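Long-range contact in geranyltranstransferase (Stenotrophomonas maltophilia, PDB 7LBJ), which probably joins isoprenoid diphosphates head to tail with the help of magnesium, making farnesyl diphosphate or a longer prenyl chain: residues W18-S32 and M44-L58. Residues are numbered along the deposited sequence; the frame is centred on the assembly and turned at random.
Sequences WRDRIESQLDAALPS and MRYSVLGGGKRMRPL
Helix 11-29 packs through E23, R19 and D27 across the loop that joins helices 38-46 and 55-65, a partly buried contact near the N-terminal end of the mainly helical fold that combines charged bonds with apolar packing. E23, bent at chi2 (72°), turns its carboxylate into the glycine-rich loop: OE2 takes an almost straight bond from G50 N (2.7 Å), while OE1 receives R54 NH2 (2.7 Å) in a salt bridge. A water bonded to R19 O and E23 OE1 accepts from R54 NE. The R54 guanidinium lies between L26 CD1 on one face and G51 O on the other, its NH1 and NH2 converging on V48 O, so its rotation is fixed; NH1 also pairs with E82 of helix 75-92. R45 spreads its nitrogens over the end of helix 11-29: NH1 forms a salt bridge with D27 OD1 (2.7 Å), NH2 bonds to D27 O and L30 O, and NE donates to P31 O (2.7 Å). Beside it, L30 CD1 presses tightly on V48 CG1 (3.5 Å). At the other end, R19 grips K53 O side-on with NE (2.8 Å) and NH2. Between these polar clusters, L26 meets L49 and I22 meets P57. The GGGKRMRP segment, glycine loop and first helical turn, carries the hallmark GGKRxRP motif of trans-prenyl diphosphate synthases: K53, whose NZ here bonds to H300 O, and R56 probably bind isopentenyl diphosphate, as in relatives, whereas R54 holds the loop against helix 11-29.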
loop_
_atom_site.group_PDB
_atom_site.type_symbol
_atom_site.label_atom_id
_atom_site.label_comp_id
_atom_site.label_asym_id
_atom_site.label_seq_id
_atom_site.Cartn_x
_atom_site.Cartn_y
_atom_site.Cartn_z
ATOM N N TRP A 18 -17.198 -15.017 -13.539
ATOM C CA TRP A 18 -16.221 -14.396 -12.641
ATOM C C TRP A 18 -15.972 -12.926 -12.979
ATOM O O TRP A 18 -15.723 -12.116 -12.073
ATOM C CB TRP A 18 -14.904 -15.178 -12.692
ATOM C CG TRP A 18 -15.034 -16.575 -12.165
ATOM C CD1 TRP A 18 -15.950 -17.033 -11.271
ATOM C CD2 TRP A 18 -14.204 -17.694 -12.495
ATOM N NE1 TRP A 18 -15.750 -18.366 -11.022
ATOM C CE2 TRP A 18 -14.678 -18.799 -11.757
ATOM C CE3 TRP A 18 -13.093 -17.864 -13.327
ATOM C CZ2 TRP A 18 -14.089 -20.072 -11.837
ATOM C CZ3 TRP A 18 -12.509 -19.129 -13.410
ATOM C CH2 TRP A 18 -13.010 -20.212 -12.669
ATOM N N ARG A 19 -16.015 -12.562 -14.264
ATOM C CA ARG A 19 -15.896 -11.149 -14.630
ATOM C C ARG A 19 -17.085 -10.337 -14.123
ATOM O O ARG A 19 -16.916 -9.199 -13.665
ATOM C CB ARG A 19 -15.747 -11.005 -16.143
ATOM C CG ARG A 19 -14.319 -11.295 -16.636
ATOM C CD ARG A 19 -14.210 -11.456 -18.153
ATOM N NE ARG A 19 -12.810 -11.615 -18.553
ATOM C CZ ARG A 19 -12.402 -12.269 -19.629
ATOM N NH1 ARG A 19 -13.263 -12.869 -20.447
ATOM N NH2 ARG A 19 -11.097 -12.343 -19.885
ATOM N N ASP A 20 -18.294 -10.894 -14.205
ATOM C CA ASP A 20 -19.445 -10.215 -13.613
ATOM C C ASP A 20 -19.317 -10.147 -12.101
ATOM O O ASP A 20 -19.628 -9.119 -11.490
ATOM C CB ASP A 20 -20.739 -10.934 -13.986
ATOM C CG ASP A 20 -21.076 -10.788 -15.448
ATOM O OD1 ASP A 20 -20.557 -9.837 -16.074
ATOM O OD2 ASP A 20 -21.879 -11.607 -15.958
ATOM N N ARG A 21 -18.871 -11.242 -11.488
ATOM C CA ARG A 21 -18.751 -11.301 -10.040
ATOM C C ARG A 21 -17.763 -10.257 -9.534
ATOM O O ARG A 21 -18.051 -9.530 -8.574
ATOM C CB ARG A 21 -18.325 -12.710 -9.617
ATOM C CG ARG A 21 -18.166 -12.852 -8.132
ATOM C CD ARG A 21 -17.932 -14.284 -7.689
ATOM N NE ARG A 21 -18.057 -14.345 -6.237
ATOM C CZ ARG A 21 -19.173 -14.647 -5.596
ATOM N NH1 ARG A 21 -20.272 -14.997 -6.254
ATOM N NH2 ARG A 21 -19.196 -14.579 -4.265
ATOM N N ILE A 22 -16.585 -10.168 -10.166
ATOM C CA ILE A 22 -15.581 -9.226 -9.664
ATOM C C ILE A 22 -16.025 -7.776 -9.892
ATOM O O ILE A 22 -15.747 -6.895 -9.060
ATOM C CB ILE A 22 -14.189 -9.537 -10.267
ATOM C CG1 ILE A 22 -13.065 -8.991 -9.352
ATOM C CG2 ILE A 22 -14.018 -8.983 -11.684
ATOM C CD1 ILE A 22 -12.968 -9.708 -8.015
ATOM N N GLU A 23 -16.755 -7.506 -10.978
ATOM C CA GLU A 23 -17.314 -6.172 -11.173
ATOM C C GLU A 23 -18.245 -5.794 -10.022
ATOM O O GLU A 23 -18.163 -4.683 -9.472
ATOM C CB GLU A 23 -18.057 -6.110 -12.503
ATOM C CG GLU A 23 -18.382 -4.701 -12.953
ATOM C CD GLU A 23 -17.149 -3.937 -13.406
ATOM O OE1 GLU A 23 -16.180 -4.578 -13.877
ATOM O OE2 GLU A 23 -17.153 -2.691 -13.287
ATOM N N SER A 24 -19.138 -6.710 -9.645
ATOM C CA SER A 24 -20.095 -6.421 -8.579
ATOM C C SER A 24 -19.400 -6.304 -7.228
ATOM O O SER A 24 -19.784 -5.473 -6.393
ATOM C CB SER A 24 -21.163 -7.513 -8.531
ATOM O OG SER A 24 -22.050 -7.303 -7.450
ATOM N N GLN A 25 -18.392 -7.149 -6.989
ATOM C CA GLN A 25 -17.682 -7.131 -5.717
ATOM C C GLN A 25 -16.893 -5.841 -5.558
ATOM O O GLN A 25 -16.906 -5.217 -4.490
ATOM C CB GLN A 25 -16.753 -8.344 -5.620
ATOM C CG GLN A 25 -17.487 -9.658 -5.430
ATOM C CD GLN A 25 -17.919 -9.864 -3.996
ATOM O OE1 GLN A 25 -17.219 -9.464 -3.076
ATOM N NE2 GLN A 25 -19.071 -10.499 -3.800
ATOM N N LEU A 26 -16.183 -5.436 -6.608
ATOM C CA LEU A 26 -15.420 -4.194 -6.548
ATOM C C LEU A 26 -16.335 -2.988 -6.373
ATOM O O LEU A 26 -15.997 -2.043 -5.649
ATOM C CB LEU A 26 -14.578 -4.050 -7.815
ATOM C CG LEU A 26 -13.374 -4.982 -7.929
ATOM C CD1 LEU A 26 -12.898 -5.048 -9.402
ATOM C CD2 LEU A 26 -12.206 -4.567 -7.005
ATOM N N ASP A 27 -17.486 -2.983 -7.048
ATOM C CA ASP A 27 -18.409 -1.864 -6.887
ATOM C C ASP A 27 -18.873 -1.749 -5.439
ATOM O O ASP A 27 -18.955 -0.641 -4.888
ATOM C CB ASP A 27 -19.602 -2.026 -7.835
ATOM C CG ASP A 27 -20.677 -0.970 -7.622
ATOM O OD1 ASP A 27 -20.409 0.232 -7.864
ATOM O OD2 ASP A 27 -21.799 -1.344 -7.213
ATOM N N ALA A 28 -19.150 -2.883 -4.793
ATOM C CA ALA A 28 -19.602 -2.834 -3.404
ATOM C C ALA A 28 -18.454 -2.528 -2.446
ATOM O O ALA A 28 -18.689 -1.989 -1.361
ATOM C CB ALA A 28 -20.269 -4.156 -3.018
ATOM N N ALA A 29 -17.217 -2.867 -2.821
ATOM C CA ALA A 29 -16.054 -2.682 -1.946
ATOM C C ALA A 29 -15.472 -1.272 -1.960
ATOM O O ALA A 29 -14.738 -0.917 -1.028
ATOM C CB ALA A 29 -14.931 -3.647 -2.330
ATOM N N LEU A 30 -15.758 -0.487 -2.957
ATOM C CA LEU A 30 -15.189 0.848 -3.025
ATOM C C LEU A 30 -16.140 1.893 -2.445
ATOM O O LEU A 30 -17.364 1.752 -2.541
ATOM C CB LEU A 30 -14.873 1.204 -4.478
ATOM C CG LEU A 30 -13.741 0.386 -5.081
ATOM C CD1 LEU A 30 -13.759 0.614 -6.571
ATOM C CD2 LEU A 30 -12.402 0.813 -4.487
ATOM N N PRO A 31 -15.596 2.969 -1.861
ATOM C CA PRO A 31 -16.453 4.027 -1.309
ATOM C C PRO A 31 -17.324 4.667 -2.379
ATOM O O PRO A 31 -16.963 4.721 -3.556
ATOM C CB PRO A 31 -15.455 5.041 -0.742
ATOM C CG PRO A 31 -14.137 4.314 -0.657
ATOM C CD PRO A 31 -14.162 3.289 -1.744
ATOM N N SER A 32 -18.476 5.171 -1.947
ATOM C CA SER A 32 -19.426 5.767 -2.871
ATOM C C SER A 32 -18.902 7.098 -3.395
ATOM O O SER A 32 -18.281 7.859 -2.652
ATOM C CB SER A 32 -20.778 5.998 -2.188
ATOM O OG SER A 32 -21.482 7.061 -2.825
ATOM N N MET A 44 -10.977 6.759 -7.698
ATOM C CA MET A 44 -10.707 5.363 -7.383
ATOM C C MET A 44 -11.589 4.437 -8.221
ATOM O O MET A 44 -11.107 3.453 -8.800
ATOM C CB MET A 44 -10.928 5.127 -5.890
ATOM C CG MET A 44 -9.854 5.785 -5.002
ATOM S SD MET A 44 -10.357 5.762 -3.258
ATOM C CE MET A 44 -10.217 4.012 -2.873
ATOM N N ARG A 45 -12.885 4.742 -8.303
ATOM C CA ARG A 45 -13.796 3.897 -9.073
ATOM C C ARG A 45 -13.499 3.977 -10.557
ATOM O O ARG A 45 -13.512 2.954 -11.250
ATOM C CB ARG A 45 -15.244 4.303 -8.813
ATOM C CG ARG A 45 -15.724 3.930 -7.438
ATOM C CD ARG A 45 -17.065 4.577 -7.092
ATOM N NE ARG A 45 -17.628 3.796 -6.007
ATOM C CZ ARG A 45 -18.399 2.730 -6.179
ATOM N NH1 ARG A 45 -18.946 2.454 -7.351
ATOM N NH2 ARG A 45 -18.634 1.928 -5.144
ATOM N N TYR A 46 -13.254 5.190 -11.062
ATOM C CA TYR A 46 -12.910 5.367 -12.469
ATOM C C TYR A 46 -11.717 4.511 -12.858
ATOM O O TYR A 46 -11.627 4.039 -14.006
ATOM C CB TYR A 46 -12.611 6.840 -12.735
ATOM C CG TYR A 46 -12.304 7.204 -14.165
ATOM C CD1 TYR A 46 -13.328 7.417 -15.082
ATOM C CD2 TYR A 46 -10.995 7.365 -14.601
ATOM C CE1 TYR A 46 -13.055 7.774 -16.400
ATOM C CE2 TYR A 46 -10.712 7.716 -15.934
ATOM C CZ TYR A 46 -11.747 7.922 -16.824
ATOM O OH TYR A 46 -11.469 8.278 -18.144
ATOM N N SER A 47 -10.792 4.311 -11.919
ATOM C CA SER A 47 -9.558 3.587 -12.175
ATOM C C SER A 47 -9.704 2.074 -12.101
ATOM O O SER A 47 -8.749 1.373 -12.449
ATOM C CB SER A 47 -8.477 4.021 -11.159
ATOM O OG SER A 47 -8.273 5.424 -11.206
ATOM N N VAL A 48 -10.828 1.532 -11.623
ATOM C CA VAL A 48 -10.870 0.076 -11.555
ATOM C C VAL A 48 -12.187 -0.522 -12.049
ATOM O O VAL A 48 -12.202 -1.671 -12.506
ATOM C CB VAL A 48 -10.514 -0.413 -10.134
ATOM C CG1 VAL A 48 -11.623 -0.191 -9.204
ATOM C CG2 VAL A 48 -10.133 -1.889 -10.162
ATOM N N LEU A 49 -13.283 0.240 -12.025
ATOM C CA LEU A 49 -14.544 -0.304 -12.509
ATOM C C LEU A 49 -14.642 -0.139 -14.025
ATOM O O LEU A 49 -13.886 0.613 -14.651
ATOM C CB LEU A 49 -15.754 0.361 -11.825
ATOM C CG LEU A 49 -15.796 0.245 -10.281
ATOM C CD1 LEU A 49 -17.019 0.893 -9.664
ATOM C CD2 LEU A 49 -15.687 -1.212 -9.849
ATOM N N GLY A 50 -15.587 -0.861 -14.612
ATOM C CA GLY A 50 -15.863 -0.739 -16.029
ATOM C C GLY A 50 -15.334 -1.861 -16.894
ATOM O O GLY A 50 -15.132 -1.643 -18.098
ATOM N N GLY A 51 -15.101 -3.044 -16.328
ATOM C CA GLY A 51 -14.827 -4.222 -17.132
ATOM C C GLY A 51 -13.361 -4.477 -17.413
ATOM O O GLY A 51 -12.513 -4.228 -16.554
ATOM N N GLY A 52 -13.049 -4.977 -18.607
ATOM C CA GLY A 52 -11.689 -5.376 -18.919
ATOM C C GLY A 52 -11.469 -6.867 -18.725
ATOM O O GLY A 52 -12.354 -7.618 -18.298
ATOM N N LYS A 53 -10.240 -7.298 -19.054
ATOM C CA LYS A 53 -9.944 -8.731 -19.072
ATOM C C LYS A 53 -10.036 -9.356 -17.690
ATOM O O LYS A 53 -10.391 -10.534 -17.587
ATOM C CB LYS A 53 -8.553 -9.004 -19.660
ATOM C CG LYS A 53 -8.359 -8.622 -21.118
ATOM C CD LYS A 53 -6.865 -8.698 -21.470
ATOM C CE LYS A 53 -6.568 -8.155 -22.854
ATOM N NZ LYS A 53 -6.776 -9.195 -23.891
ATOM N N ARG A 54 -9.698 -8.601 -16.627
ATOM C CA ARG A 54 -9.669 -9.103 -15.243
ATOM C C ARG A 54 -8.796 -10.355 -15.130
ATOM O O ARG A 54 -9.140 -11.321 -14.446
ATOM C CB ARG A 54 -11.084 -9.387 -14.715
ATOM C CG ARG A 54 -12.064 -8.228 -14.817
ATOM C CD ARG A 54 -11.609 -7.012 -14.001
ATOM N NE ARG A 54 -12.706 -6.057 -13.815
ATOM C CZ ARG A 54 -12.537 -4.817 -13.377
ATOM N NH1 ARG A 54 -11.328 -4.351 -13.071
ATOM N NH2 ARG A 54 -13.598 -4.023 -13.251
ATOM N N MET A 55 -7.647 -10.334 -15.809
ATOM C CA MET A 55 -6.805 -11.523 -15.857
ATOM C C MET A 55 -6.380 -11.965 -14.464
ATOM O O MET A 55 -6.412 -13.162 -14.150
ATOM C CB MET A 55 -5.585 -11.259 -16.730
ATOM C CG MET A 55 -4.677 -12.454 -16.893
ATOM S SD MET A 55 -5.363 -13.738 -17.964
ATOM C CE MET A 55 -6.548 -12.835 -18.984
ATOM N N ARG A 56 -6.021 -11.015 -13.598
ATOM C CA ARG A 56 -5.545 -11.415 -12.273
ATOM C C ARG A 56 -6.666 -11.952 -11.382
ATOM O O ARG A 56 -6.475 -13.007 -10.748
ATOM C CB ARG A 56 -4.760 -10.246 -11.666
ATOM C CG ARG A 56 -3.490 -9.984 -12.516
ATOM C CD ARG A 56 -2.887 -8.595 -12.275
ATOM N NE ARG A 56 -1.766 -8.360 -13.169
ATOM C CZ ARG A 56 -1.886 -8.040 -14.450
ATOM N NH1 ARG A 56 -3.079 -7.882 -15.018
ATOM N NH2 ARG A 56 -0.786 -7.866 -15.178
ATOM N N PRO A 57 -7.834 -11.323 -11.279
ATOM C CA PRO A 57 -8.947 -12.004 -10.587
ATOM C C PRO A 57 -9.263 -13.377 -11.159
ATOM O O PRO A 57 -9.514 -14.327 -10.401
ATOM C CB PRO A 57 -10.126 -11.042 -10.793
ATOM C CG PRO A 57 -9.499 -9.727 -10.967
ATOM C CD PRO A 57 -8.187 -9.949 -11.668
ATOM N N LEU A 58 -9.269 -13.504 -12.487
ATOM C CA LEU A 58 -9.570 -14.793 -13.107
ATOM C C LEU A 58 -8.563 -15.853 -12.685
ATOM O O LEU A 58 -8.923 -17.010 -12.441
ATOM C CB LEU A 58 -9.594 -14.657 -14.628
ATOM C CG LEU A 58 -10.793 -13.925 -15.224
ATOM C CD1 LEU A 58 -10.652 -13.852 -16.723
ATOM C CD2 LEU A 58 -12.074 -14.645 -14.837
HETATM O O HOH W 1 -15.360 -7.049 -14.657
#